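Local coordinates for Sodium/calcium exchanger regulatory protein 1 (Loligo pealei, PDB 3PPT) that binds and may transport fatty acids such as palmitoleate, also binds phosphoinositides, and stimulates the squid optic-nerve sodium/calcium exchanger when phosphorylated, at residues A[39-44]-A[50-55]; A[103-106]-A[111-114]; A[70-75]-A[80-85]. One frame throughout, in Å; residues are numbered along the deposited sequence. Where two conformers were deposited one is given.

Contact 1. Residues A[39-44]-A[50-55]; sequences TQEIKI and SIKTST. With PAM (palmitoleic acid), chain B.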
ATOM      1  N   THR A  39      -6.987  -3.819   6.618  1.00  9.50           N
ATOM      2  CA  THR A  39      -6.586  -5.100   6.065  1.00  9.79           C
ATOM      3  C   THR A  39      -6.181  -4.897   4.612  1.00 10.05           C
ATOM      4  O   THR A  39      -6.700  -4.009   3.924  1.00 11.01           O
ATOM      5  CB  THR A  39      -7.704  -6.141   6.107  1.00 11.28           C
ATOM      6  OG1 THR A  39      -8.801  -5.705   5.291  1.00 12.74           O
ATOM      7  CG2 THR A  39      -8.154  -6.372   7.551  1.00 11.55           C
ATOM      8  N   GLN A  40      -5.275  -5.744   4.142  1.00  9.78           N
ATOM      9  CA  GLN A  40      -4.978  -5.836   2.719  1.00 10.36           C
ATOM     10  C   GLN A  40      -5.213  -7.265   2.276  1.00 10.85           C
ATOM     11  O   GLN A  40      -4.763  -8.218   2.932  1.00 12.01           O
ATOM     12  CB  GLN A  40      -3.543  -5.423   2.404  1.00 10.19           C
ATOM     13  CG  GLN A  40      -3.308  -3.924   2.562  1.00 10.61           C
ATOM     14  CD  GLN A  40      -1.941  -3.481   2.062  1.00 10.53           C
ATOM     15  OE1 GLN A  40      -1.378  -4.095   1.150  1.00 11.06           O
ATOM     16  NE2 GLN A  40      -1.407  -2.400   2.640  1.00 12.15           N
ATOM     17  N   GLU A  41      -5.902  -7.411   1.155  0.61 11.06           N
ATOM     18  CA  GLU A  41      -6.096  -8.710   0.543  0.61 11.31           C
ATOM     19  C   GLU A  41      -5.485  -8.672  -0.832  0.61 11.52           C
ATOM     20  O   GLU A  41      -5.871  -7.860  -1.676  0.61 11.82           O
ATOM     21  CB  GLU A  41      -7.570  -9.035   0.482  0.61 13.00           C
ATOM     22  CG  GLU A  41      -8.090  -9.369   1.845  0.61 13.84           C
ATOM     23  CD  GLU A  41      -9.583  -9.444   1.886  0.61 14.74           C
ATOM     24  OE1 GLU A  41     -10.209  -8.368   1.821  0.61 15.41           O
ATOM     25  OE2 GLU A  41     -10.123 -10.572   1.988  0.61 14.94           O
ATOM     26  N   ILE A  42      -4.503  -9.541  -1.032  1.00 11.81           N
ATOM     27  CA  ILE A  42      -3.695  -9.517  -2.234  1.00 12.11           C
ATOM     28  C   ILE A  42      -3.898 -10.830  -2.968  1.00 12.61           C
ATOM     29  O   ILE A  42      -3.785 -11.913  -2.380  1.00 13.59           O
ATOM     30  CB  ILE A  42      -2.205  -9.324  -1.856  1.00 12.02           C
ATOM     31  CG1 ILE A  42      -2.028  -7.990  -1.110  1.00 12.29           C
ATOM     32  CG2 ILE A  42      -1.293  -9.437  -3.083  1.00 12.70           C
ATOM     33  CD1 ILE A  42      -0.610  -7.710  -0.651  1.00 13.22           C
ATOM     34  N   LYS A  43      -4.238 -10.719  -4.245  1.00 13.04           N
ATOM     35  CA  LYS A  43      -4.409 -11.880  -5.109  1.00 14.79           C
ATOM     36  C   LYS A  43      -3.425 -11.785  -6.256  1.00 14.14           C
ATOM     37  O   LYS A  43      -3.168 -10.692  -6.772  1.00 13.26           O
ATOM     38  CB  LYS A  43      -5.834 -11.935  -5.650  1.00 18.31           C
ATOM     39  CG  LYS A  43      -6.868 -12.165  -4.569  1.00 21.06           C
ATOM     40  CD  LYS A  43      -8.273 -11.879  -5.066  1.00 24.38           C
ATOM     41  CE  LYS A  43      -9.273 -12.022  -3.940  1.00 27.10           C
ATOM     42  NZ  LYS A  43      -9.540 -13.450  -3.638  1.00 28.75           N
ATOM     43  N   ILE A  44      -2.864 -12.929  -6.641  1.00 13.99           N
ATOM     44  CA  ILE A  44      -1.875 -12.976  -7.703  1.00 14.53           C
ATOM     45  C   ILE A  44      -2.187 -14.144  -8.618  1.00 15.09           C
ATOM     46  O   ILE A  44      -2.385 -15.275  -8.158  1.00 16.24           O
ATOM     47  CB  ILE A  44      -0.462 -13.154  -7.143  1.00 15.23           C
ATOM     48  CG1 ILE A  44      -0.159 -12.050  -6.131  1.00 15.87           C
ATOM     49  CG2 ILE A  44       0.574 -13.104  -8.270  1.00 16.16           C
ATOM     50  CD1 ILE A  44       1.083 -12.317  -5.324  1.00 16.43           C
ATOM     51  N   SER A  50      -4.198  -8.121  -7.731  1.00 12.57           N
ATOM     52  CA  SER A  50      -5.164  -7.187  -7.173  1.00 13.22           C
ATOM     53  C   SER A  50      -4.898  -6.979  -5.694  1.00 12.02           C
ATOM     54  O   SER A  50      -4.447  -7.890  -4.994  1.00 12.28           O
ATOM     55  CB  SER A  50      -6.603  -7.640  -7.409  1.00 15.90           C
ATOM     56  OG  SER A  50      -6.873  -8.849  -6.730  1.00 17.81           O
ATOM     57  N   ILE A  51      -5.154  -5.763  -5.231  1.00 11.09           N
ATOM     58  CA  ILE A  51      -4.975  -5.437  -3.821  1.00 10.59           C
ATOM     59  C   ILE A  51      -6.168  -4.639  -3.336  1.00 10.39           C
ATOM     60  O   ILE A  51      -6.458  -3.555  -3.855  1.00 10.13           O
ATOM     61  CB  ILE A  51      -3.702  -4.601  -3.575  1.00 11.39           C
ATOM     62  CG1 ILE A  51      -2.465  -5.318  -4.121  1.00 12.53           C
ATOM     63  CG2 ILE A  51      -3.539  -4.318  -2.087  1.00 12.11           C
ATOM     64  CD1 ILE A  51      -1.167  -4.586  -3.853  1.00 14.48           C
ATOM     65  N   LYS A  52      -6.865  -5.192  -2.347  1.00 10.30           N
ATOM     66  CA  LYS A  52      -7.982  -4.513  -1.699  1.00 10.45           C
ATOM     67  C   LYS A  52      -7.541  -4.088  -0.309  1.00  9.50           C
ATOM     68  O   LYS A  52      -7.142  -4.924   0.506  1.00 10.39           O
ATOM     69  CB  LYS A  52      -9.211  -5.433  -1.600  1.00 11.85           C
ATOM     70  CG  LYS A  52     -10.379  -4.775  -0.860  1.00 12.82           C
ATOM     71  CD  LYS A  52     -11.557  -5.724  -0.620  1.00 15.46           C
ATOM     72  CE  LYS A  52     -12.218  -6.155  -1.899  1.00 18.70           C
ATOM     73  NZ  LYS A  52     -12.935  -5.038  -2.567  1.00 20.84           N
ATOM     74  N   THR A  53      -7.611  -2.787  -0.040  1.00  9.66           N
ATOM     75  CA  THR A  53      -7.266  -2.266   1.282  1.00 10.15           C
ATOM     76  C   THR A  53      -8.536  -1.745   1.915  1.00  9.98           C
ATOM     77  O   THR A  53      -9.177  -0.856   1.357  1.00 11.08           O
ATOM     78  CB  THR A  53      -6.220  -1.129   1.212  1.00 10.40           C
ATOM     79  OG1 THR A  53      -5.081  -1.579   0.461  1.00 10.69           O
ATOM     80  CG2 THR A  53      -5.776  -0.729   2.611  1.00 11.21           C
ATOM     81  N   SER A  54      -8.900  -2.311   3.064  1.00  8.84           N
ATOM     82  CA  SER A  54     -10.204  -2.043   3.682  1.00 10.20           C
ATOM     83  C   SER A  54     -10.067  -1.420   5.061  1.00  9.20           C
ATOM     84  O   SER A  54      -9.225  -1.837   5.853  1.00 10.04           O
ATOM     85  CB  SER A  54     -10.993  -3.353   3.833  1.00 12.09           C
ATOM     86  OG  SER A  54     -11.175  -4.047   2.606  1.00 13.96           O
ATOM     87  N   THR A  55     -10.913  -0.431   5.347  1.00 10.08           N
ATOM     88  CA  THR A  55     -11.070   0.131   6.685  1.00  9.71           C
ATOM     89  C   THR A  55     -12.564   0.329   6.935  1.00 10.54           C
ATOM     90  O   THR A  55     -13.377   0.084   6.052  1.00 10.27           O
ATOM     91  CB  THR A  55     -10.387   1.513   6.817  1.00 10.38           C
ATOM     92  OG1 THR A  55     -11.074   2.461   5.986  1.00 10.69           O
ATOM     93  CG2 THR A  55      -8.902   1.455   6.438  1.00 11.83           C
TER
HETATM   94  C1  PAM B 500      -1.541   1.166   4.102  0.84 11.82           C
HETATM   95  O1  PAM B 500      -1.963   0.401   3.197  0.84 12.15           O
HETATM   96  O2  PAM B 500      -1.315   0.746   5.261  0.84 11.73           O
HETATM   97  C2  PAM B 500      -1.289   2.636   3.809  0.84 13.31           C
HETATM   98  C3  PAM B 500      -1.835   3.098   2.466  0.84 14.01           C
HETATM   99  C4  PAM B 500      -1.603   4.595   2.271  0.84 14.65           C
HETATM  100  C5  PAM B 500      -2.291   5.076   0.994  0.84 14.94           C
HETATM  101  C6  PAM B 500      -2.091   6.557   0.685  0.84 15.25           C
HETATM  102  C7  PAM B 500      -2.549   7.460   1.823  1.00 16.75           C
HETATM  103  C8  PAM B 500      -4.037   7.289   2.099  1.00 18.51           C
HETATM  104  C9  PAM B 500      -4.448   8.168   3.252  1.00 19.64           C
HETATM  105  C10 PAM B 500      -5.702   8.194   3.708  0.84 20.46           C
HETATM  106  C11 PAM B 500      -6.798   7.346   3.110  0.84 22.76           C
HETATM  107  C12 PAM B 500      -7.362   6.427   4.183  0.84 24.76           C
HETATM  108  C13 PAM B 500      -6.916   4.987   3.989  0.84 26.38           C
HETATM  109  C14 PAM B 500      -7.645   4.351   2.812  0.84 26.53           C
HETATM  110  C15 PAM B 500      -7.278   2.878   2.707  0.84 26.10           C
HETATM  111  C16 PAM B 500      -8.491   2.036   2.393  0.84 25.12           C
HETATM  112  O   HOH W   1      -9.065  -5.893   2.513  1.00 12.99           O
HETATM  113  O   HOH W   2      -7.553  -8.385  -3.945  1.00 20.77           O

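Contact 2. Residues A[103-106]-A[111-114]; sequences LSRE and KMHM. With PAM (palmitoleic acid), chain B.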
ATOM      1  N   LEU A 103       5.942   2.921  -3.050  0.57 11.30           N
ATOM      2  CA  LEU A 103       5.396   1.992  -2.068  0.57 12.10           C
ATOM      3  C   LEU A 103       5.987   0.615  -2.331  0.57 12.03           C
ATOM      4  O   LEU A 103       5.853   0.074  -3.428  0.57 13.98           O
ATOM      5  CB  LEU A 103       3.873   1.907  -2.196  0.57 13.69           C
ATOM      6  CG  LEU A 103       2.969   2.963  -1.549  0.57 15.14           C
ATOM      7  CD1 LEU A 103       3.332   4.376  -1.963  0.57 16.12           C
ATOM      8  CD2 LEU A 103       1.515   2.663  -1.894  0.57 15.71           C
ATOM      9  N   SER A 104       6.640   0.045  -1.329  0.57 10.42           N
ATOM     10  CA  SER A 104       7.183  -1.298  -1.465  0.57  9.91           C
ATOM     11  C   SER A 104       6.534  -2.236  -0.458  0.57 10.36           C
ATOM     12  O   SER A 104       6.208  -1.832   0.660  0.57 11.77           O
ATOM     13  CB  SER A 104       8.696  -1.295  -1.258  0.57 11.02           C
ATOM     14  OG  SER A 104       9.029  -0.884   0.049  0.57 11.69           O
ATOM     15  N   ARG A 105       6.354  -3.487  -0.863  1.00 10.54           N
ATOM     16  CA  ARG A 105       5.815  -4.529   0.012  1.00 10.53           C
ATOM     17  C   ARG A 105       6.708  -5.745  -0.110  1.00 10.55           C
ATOM     18  O   ARG A 105       7.071  -6.144  -1.209  1.00 11.55           O
ATOM     19  CB  ARG A 105       4.407  -4.925  -0.415  1.00 11.13           C
ATOM     20  CG  ARG A 105       3.328  -3.892  -0.153  1.00 10.13           C
ATOM     21  CD  ARG A 105       2.042  -4.374  -0.787  1.00 11.24           C
ATOM     22  NE  ARG A 105       0.866  -3.538  -0.556  1.00 10.78           N
ATOM     23  CZ  ARG A 105       0.543  -2.479  -1.285  1.00 10.06           C
ATOM     24  NH1 ARG A 105       1.355  -2.064  -2.250  1.00 11.37           N
ATOM     25  NH2 ARG A 105      -0.577  -1.819  -1.033  1.00 11.39           N
ATOM     26  N   GLU A 106       7.054  -6.345   1.019  1.00 11.86           N
ATOM     27  CA  GLU A 106       7.762  -7.615   0.969  1.00 12.83           C
ATOM     28  C   GLU A 106       7.526  -8.350   2.271  1.00 13.42           C
ATOM     29  O   GLU A 106       7.341  -7.734   3.316  1.00 14.94           O
ATOM     30  CB  GLU A 106       9.256  -7.430   0.706  1.00 15.96           C
ATOM     31  CG  GLU A 106      10.076  -6.938   1.879  1.00 17.89           C
ATOM     32  CD  GLU A 106      11.578  -6.912   1.567  1.00 19.71           C
ATOM     33  OE1 GLU A 106      12.123  -7.913   1.047  1.00 20.19           O
ATOM     34  OE2 GLU A 106      12.221  -5.884   1.837  1.00 21.60           O
ATOM     35  N   LYS A 111       5.938 -11.601   8.084  1.00 15.07           N
ATOM     36  CA  LYS A 111       5.193 -10.343   8.157  1.00 14.83           C
ATOM     37  C   LYS A 111       5.410  -9.474   6.938  1.00 12.89           C
ATOM     38  O   LYS A 111       6.507  -9.423   6.394  1.00 13.54           O
ATOM     39  CB  LYS A 111       5.588  -9.575   9.401  1.00 16.85           C
ATOM     40  CG  LYS A 111       5.233 -10.348  10.636  1.00 19.22           C
ATOM     41  CD  LYS A 111       5.241  -9.512  11.870  1.00 21.10           C
ATOM     42  CE  LYS A 111       4.810 -10.373  13.045  1.00 22.68           C
ATOM     43  NZ  LYS A 111       5.102  -9.702  14.314  1.00 23.02           N
ATOM     44  N   MET A 112       4.356  -8.794   6.503  1.00 12.14           N
ATOM     45  CA  MET A 112       4.488  -7.918   5.351  1.00 11.52           C
ATOM     46  C   MET A 112       4.958  -6.553   5.801  1.00 11.34           C
ATOM     47  O   MET A 112       4.287  -5.889   6.591  1.00 12.15           O
ATOM     48  CB  MET A 112       3.167  -7.812   4.596  1.00 12.07           C
ATOM     49  CG  MET A 112       3.272  -6.898   3.381  1.00 12.55           C
ATOM     50  SD  MET A 112       1.785  -6.770   2.353  1.00 12.77           S
ATOM     51  CE  MET A 112       0.635  -5.953   3.457  1.00 13.75           C
ATOM     52  N   HIS A 113       6.128  -6.155   5.312  1.00 11.06           N
ATOM     53  CA  HIS A 113       6.645  -4.813   5.539  1.00 11.70           C
ATOM     54  C   HIS A 113       6.276  -3.952   4.352  1.00 11.04           C
ATOM     55  O   HIS A 113       6.685  -4.233   3.229  1.00 11.76           O
ATOM     56  CB  HIS A 113       8.165  -4.835   5.683  1.00 13.93           C
ATOM     57  CG  HIS A 113       8.632  -5.499   6.934  1.00 16.55           C
ATOM     58  ND1 HIS A 113       9.483  -4.884   7.828  1.00 18.77           N
ATOM     59  CD2 HIS A 113       8.348  -6.713   7.455  1.00 17.81           C
ATOM     60  CE1 HIS A 113       9.715  -5.701   8.838  1.00 19.75           C
ATOM     61  NE2 HIS A 113       9.034  -6.817   8.640  1.00 19.20           N
ATOM     62  N   MET A 114       5.487  -2.913   4.617  1.00 10.71           N
ATOM     63  CA  MET A 114       5.124  -1.940   3.604  1.00 10.63           C
ATOM     64  C   MET A 114       5.850  -0.642   3.920  1.00 11.54           C
ATOM     65  O   MET A 114       5.659  -0.063   4.985  1.00 13.03           O
ATOM     66  CB  MET A 114       3.611  -1.731   3.568  1.00 11.08           C
ATOM     67  CG  MET A 114       3.179  -0.816   2.438  1.00 11.31           C
ATOM     68  SD  MET A 114       1.417  -0.427   2.581  1.00 12.93           S
ATOM     69  CE  MET A 114       1.162   0.534   1.086  1.00 14.20           C
TER
HETATM   70  C1  PAM B 500      -1.541   1.166   4.102  0.84 11.82           C
HETATM   71  O1  PAM B 500      -1.963   0.401   3.197  0.84 12.15           O
HETATM   72  O2  PAM B 500      -1.315   0.746   5.261  0.84 11.73           O
HETATM   73  C2  PAM B 500      -1.289   2.636   3.809  0.84 13.31           C
HETATM   74  C3  PAM B 500      -1.835   3.098   2.466  0.84 14.01           C
HETATM   75  C4  PAM B 500      -1.603   4.595   2.271  0.84 14.65           C
HETATM   76  C5  PAM B 500      -2.291   5.076   0.994  0.84 14.94           C
HETATM   77  C6  PAM B 500      -2.091   6.557   0.685  0.84 15.25           C
HETATM   78  C7  PAM B 500      -2.549   7.460   1.823  1.00 16.75           C
HETATM   79  C8  PAM B 500      -4.037   7.289   2.099  1.00 18.51           C
HETATM   80  C9  PAM B 500      -4.448   8.168   3.252  1.00 19.64           C
HETATM   81  C10 PAM B 500      -5.702   8.194   3.708  0.84 20.46           C
HETATM   82  C11 PAM B 500      -6.798   7.346   3.110  0.84 22.76           C
HETATM   83  C12 PAM B 500      -7.362   6.427   4.183  0.84 24.76           C
HETATM   84  C13 PAM B 500      -6.916   4.987   3.989  0.84 26.38           C
HETATM   85  C14 PAM B 500      -7.645   4.351   2.812  0.84 26.53           C
HETATM   86  C15 PAM B 500      -7.278   2.878   2.707  0.84 26.10           C
HETATM   87  C16 PAM B 500      -8.491   2.036   2.393  0.84 25.12           C
HETATM   88  O   HOH W   3       8.870  -3.193   1.718  1.00 16.60           O

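Contact 3. Residues A[70-75]-A[80-85]; sequences FDETTG and IKTTCK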
ATOM      1  N   PHE A  70      -0.698   2.133 -15.108  1.00 14.46           N
ATOM      2  CA  PHE A  70      -2.154   2.226 -15.009  1.00 15.41           C
ATOM      3  C   PHE A  70      -2.592   3.427 -14.175  1.00 15.95           C
ATOM      4  O   PHE A  70      -1.821   3.949 -13.374  1.00 16.01           O
ATOM      5  CB  PHE A  70      -2.756   0.921 -14.460  1.00 15.65           C
ATOM      6  CG  PHE A  70      -2.386   0.622 -13.025  1.00 14.69           C
ATOM      7  CD1 PHE A  70      -3.287   0.861 -11.998  1.00 15.87           C
ATOM      8  CD2 PHE A  70      -1.149   0.087 -12.707  1.00 14.78           C
ATOM      9  CE1 PHE A  70      -2.951   0.582 -10.674  1.00 15.91           C
ATOM     10  CE2 PHE A  70      -0.804  -0.185 -11.387  1.00 15.00           C
ATOM     11  CZ  PHE A  70      -1.708   0.060 -10.372  1.00 15.45           C
ATOM     12  N   ASP A  71      -3.830   3.870 -14.377  1.00 17.03           N
ATOM     13  CA  ASP A  71      -4.389   4.962 -13.585  1.00 17.83           C
ATOM     14  C   ASP A  71      -4.831   4.470 -12.218  1.00 16.83           C
ATOM     15  O   ASP A  71      -5.559   3.484 -12.116  1.00 18.19           O
ATOM     16  CB  ASP A  71      -5.597   5.573 -14.297  1.00 21.11           C
ATOM     17  CG  ASP A  71      -5.228   6.228 -15.601  1.00 25.34           C
ATOM     18  OD1 ASP A  71      -4.179   6.891 -15.641  1.00 25.47           O
ATOM     19  OD2 ASP A  71      -5.988   6.077 -16.578  1.00 28.42           O
ATOM     20  N   GLU A  72      -4.397   5.167 -11.176  1.00 15.57           N
ATOM     21  CA  GLU A  72      -4.793   4.845  -9.812  1.00 14.32           C
ATOM     22  C   GLU A  72      -5.348   6.091  -9.129  1.00 14.26           C
ATOM     23  O   GLU A  72      -4.856   7.197  -9.337  1.00 16.01           O
ATOM     24  CB  GLU A  72      -3.590   4.286  -9.013  1.00 14.13           C
ATOM     25  CG  GLU A  72      -3.896   3.965  -7.543  1.00 13.46           C
ATOM     26  CD  GLU A  72      -2.701   3.446  -6.730  1.00 13.48           C
ATOM     27  OE1 GLU A  72      -1.571   3.345  -7.254  1.00 13.75           O
ATOM     28  OE2 GLU A  72      -2.904   3.139  -5.537  1.00 14.15           O
ATOM     29  N   THR A  73      -6.396   5.902  -8.334  0.74 14.63           N
ATOM     30  CA  THR A  73      -6.849   6.942  -7.431  0.74 15.18           C
ATOM     31  C   THR A  73      -6.590   6.445  -6.021  0.74 14.16           C
ATOM     32  O   THR A  73      -7.072   5.382  -5.628  0.74 14.50           O
ATOM     33  CB  THR A  73      -8.337   7.275  -7.624  0.74 16.73           C
ATOM     34  OG1 THR A  73      -8.564   7.642  -8.992  0.74 16.78           O
ATOM     35  CG2 THR A  73      -8.740   8.439  -6.727  0.74 17.70           C
ATOM     36  N   THR A  74      -5.804   7.199  -5.262  1.00 12.98           N
ATOM     37  CA  THR A  74      -5.437   6.768  -3.920  1.00 12.38           C
ATOM     38  C   THR A  74      -6.610   6.896  -2.952  1.00 12.35           C
ATOM     39  O   THR A  74      -7.619   7.536  -3.265  1.00 13.37           O
ATOM     40  CB  THR A  74      -4.248   7.571  -3.381  1.00 12.42           C
ATOM     41  OG1 THR A  74      -4.638   8.937  -3.202  1.00 12.73           O
ATOM     42  CG2 THR A  74      -3.071   7.489  -4.339  1.00 13.92           C
ATOM     43  N   GLY A  75      -6.460   6.309  -1.766  1.00 12.15           N
ATOM     44  CA  GLY A  75      -7.517   6.340  -0.774  1.00 12.73           C
ATOM     45  C   GLY A  75      -7.948   7.735  -0.383  1.00 12.89           C
ATOM     46  O   GLY A  75      -9.118   7.963  -0.079  1.00 13.80           O
ATOM     47  N   ILE A  80      -3.167   9.463  -9.833  1.00 15.84           N
ATOM     48  CA  ILE A  80      -1.767   9.212 -10.128  1.00 15.46           C
ATOM     49  C   ILE A  80      -1.615   8.157 -11.221  1.00 14.23           C
ATOM     50  O   ILE A  80      -2.578   7.478 -11.589  1.00 15.13           O
ATOM     51  CB  ILE A  80      -1.014   8.732  -8.864  1.00 16.21           C
ATOM     52  CG1 ILE A  80      -1.720   7.511  -8.271  1.00 16.05           C
ATOM     53  CG2 ILE A  80      -0.921   9.839  -7.812  1.00 17.71           C
ATOM     54  CD1 ILE A  80      -0.978   6.871  -7.157  1.00 16.45           C
ATOM     55  N   LYS A  81      -0.397   8.042 -11.741  0.60 14.20           N
ATOM     56  CA  LYS A  81      -0.052   7.003 -12.696  0.60 14.64           C
ATOM     57  C   LYS A  81       0.875   6.047 -11.980  0.60 12.98           C
ATOM     58  O   LYS A  81       1.900   6.459 -11.437  0.60 13.61           O
ATOM     59  CB  LYS A  81       0.671   7.597 -13.903  0.60 17.60           C
ATOM     60  CG  LYS A  81      -0.166   8.577 -14.695  0.60 20.64           C
ATOM     61  CD  LYS A  81      -1.334   7.889 -15.369  0.60 22.78           C
ATOM     62  CE  LYS A  81      -0.893   7.015 -16.531  0.60 23.71           C
ATOM     63  NZ  LYS A  81      -2.035   6.679 -17.432  0.60 24.05           N
ATOM     64  N   THR A  82       0.515   4.770 -11.977  1.00 12.31           N
ATOM     65  CA  THR A  82       1.251   3.793 -11.200  1.00 11.62           C
ATOM     66  C   THR A  82       1.814   2.684 -12.059  1.00 11.31           C
ATOM     67  O   THR A  82       1.165   2.228 -13.001  1.00 12.38           O
ATOM     68  CB  THR A  82       0.325   3.216 -10.109  1.00 11.91           C
ATOM     69  OG1 THR A  82      -0.089   4.295  -9.269  1.00 12.89           O
ATOM     70  CG2 THR A  82       1.022   2.153  -9.275  1.00 11.58           C
ATOM     71  N   THR A  83       3.036   2.265 -11.740  1.00 11.50           N
ATOM     72  CA  THR A  83       3.629   1.096 -12.365  1.00 12.25           C
ATOM     73  C   THR A  83       4.197   0.193 -11.286  1.00 11.88           C
ATOM     74  O   THR A  83       4.941   0.641 -10.411  1.00 12.50           O
ATOM     75  CB  THR A  83       4.746   1.490 -13.352  1.00 13.40           C
ATOM     76  OG1 THR A  83       4.253   2.487 -14.261  1.00 13.00           O
ATOM     77  CG2 THR A  83       5.241   0.271 -14.150  1.00 14.90           C
ATOM     78  N   CYS A  84       3.842  -1.082 -11.351  1.00 12.10           N
ATOM     79  CA  CYS A  84       4.291  -2.044 -10.359  1.00 12.30           C
ATOM     80  C   CYS A  84       5.299  -3.012 -10.963  1.00 14.58           C
ATOM     81  O   CYS A  84       5.148  -3.455 -12.108  1.00 16.57           O
ATOM     82  CB  CYS A  84       3.100  -2.798  -9.781  1.00 13.29           C
ATOM     83  SG  CYS A  84       1.947  -1.685  -8.924  1.00 14.61           S
ATOM     84  N   LYS A  85       6.332  -3.327 -10.184  0.52 13.82           N
ATOM     85  CA  LYS A  85       7.408  -4.213 -10.620  0.52 15.42           C
ATOM     86  C   LYS A  85       7.762  -5.208  -9.523  0.52 15.14           C
ATOM     87  O   LYS A  85       7.464  -4.979  -8.348  0.52 15.01           O
ATOM     88  CB  LYS A  85       8.653  -3.404 -11.000  0.52 17.71           C
ATOM     89  CG  LYS A  85       9.305  -2.664  -9.841  0.52 20.12           C
ATOM     90  CD  LYS A  85      10.499  -1.841 -10.311  0.52 21.86           C
ATOM     91  CE  LYS A  85      11.021  -0.934  -9.205  0.52 22.53           C
TER

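Contact 1. Residues A[39-44]-A[50-55]
K52 O takes a hydrogen bond from E41 N at 2.9 Å, the CA-H of Q40 leans on the same oxygen, and a water lies within bonding distance too, although that water has more acceptors around it than protons to give. This bond belongs to the middle rung of a regular antiparallel ladder: T39 with S54, E41 with K52 and K43 with S50 bond through N and O in both directions, while Q40 facing T53 and I42 facing I51 are the non-hydrogen-bonded pairs. Side chains therefore alternate between two faces. On the outer face the water by K52 O also meets T39 OG1 and S54 OG, each at 2.8 Å, bridging the two strands, and a second water joins E41 O to S50 OG. The chains of E41 and K52 run alongside each other, but the lysine bends at its last two torsions and its NZ turns to D61 in a salt bridge. On the face that turns into the barrel, I42 CG1 lies beside I51 CG1 at 4.0 Å, both chains pointing the same way. Next to them Q40, with CG beside its backbone N (chi1 -71°) and the chain then extended, passes T53 OG1 with CG at 3.6 Å and carries its amide into the barrel. There OE1 accepts from R105 NE and NE2 makes a weak bond to Y127 OH, so both ends of the amide are occupied and its flip is set; NE2 also sits 2.9 Å from O1 of the palmitoleic acid. T53 meets the other end of the lipid, its CG2 3.9 Å from the terminal C16. This is a beta hairpin in the wall of a fatty-acid-binding-protein barrel, with polar residues outward and the ligand pocket inward.

Contact 2. Residues A[103-106]-A[111-114]
E106 and H113 face each other as an antiparallel hydrogen-bonded pair, E106 N to H113 O at 3.1 Å and H113 N to E106 O at 2.8 Å, and R105 with M114 forms the non-hydrogen-bonded pair beside it. On the R105 side two methionines flank the arginine. M114 runs fully extended from a first torsion of -175°, which carries its CE over one face of the guanidinium, off toward the rim, 3.6 Å from NH2; the same CE also packs on L103 CD2. M112 SD comes instead from the edge, close to the guanidinium plane, and rests 4.0 Å from R105 CD. Polar partners fix the guanidinium as well: NH1 donates to Q93. M114 SD, meanwhile, lies 3.5 Å from O1 of the palmitoleic acid, so this one chain packs against both the arginine and the lipid head. Exchanging M114 for an alanine here is likely to deprive the guanidinium face of its methyl contact and open a gap beside the carboxylate of the lipid. The hairpin sits between strand 90-96, which flanks 103-106, and strand 121-130, which bonds to M112 and M114; across the barrel interior M112 and M114 touch strand 39-45.

Contact 3. Residues A[70-75]-A[80-85]
F70, E72, I80 and T82 make the close-fitting half of this hairpin, while D71 and K81 lie on the solvent side. The strands diverge strongly, their short axes at 120°, yet F70 pairs with T82 and E72 with I80 through backbone bonds in both directions. In the packed half T82 CB stands over one face of the F70 ring, a CH-pi contact 4.0 Å from its centroid, and C84 SG lies at the ring edge, 4.0 Å from CE2, a sulfur-aromatic contact. F70 reaches there from a first torsion of 67°, CG tucked between the backbone N and carbonyl carbon. E72 extends past I80 so that OE1 accepts a hydrogen bond from T82 OG1 at 2.7 Å on its anti lone pair; Q93 and Q95 donate to the same oxygen. I80 CD1 closes the end against T74 CG2 at 3.6 Å. Outside, K81 curls back so that NZ meets D71 OD1 at 2.8 Å from above the carboxylate plane, a salt bridge of the conformer given, a second having been deposited. The surface pair is an exposed charge match that may be intermittent, whereas the buried E72 carboxylate, with three donors on one oxygen, would probably be stabilised in its charged form.

Overall arrangement
All three contacts are hairpins of one antiparallel barrel wall, wrapped round the palmitoleic acid. Contacts 1 and 2, with centres about 13 Å apart, meet across the interior: Q40 OE1 lies 2.9 Å from R105 NE, a probable hydrogen bond, and I51 CD1 packs 3.7 Å from R105 CZ. Both touch the lipid, whose carboxylate is also bonded to R125 and Y127. Contact 3 stands apart, its nearest atoms about 7 Å from contact 1 and about 6 Å from contact 2, on the opposite side of the chain's centre from contact 2. Q93, bonded to both contact 2 and contact 3, spans that gap, while G75 brings 70-75 against the lipid.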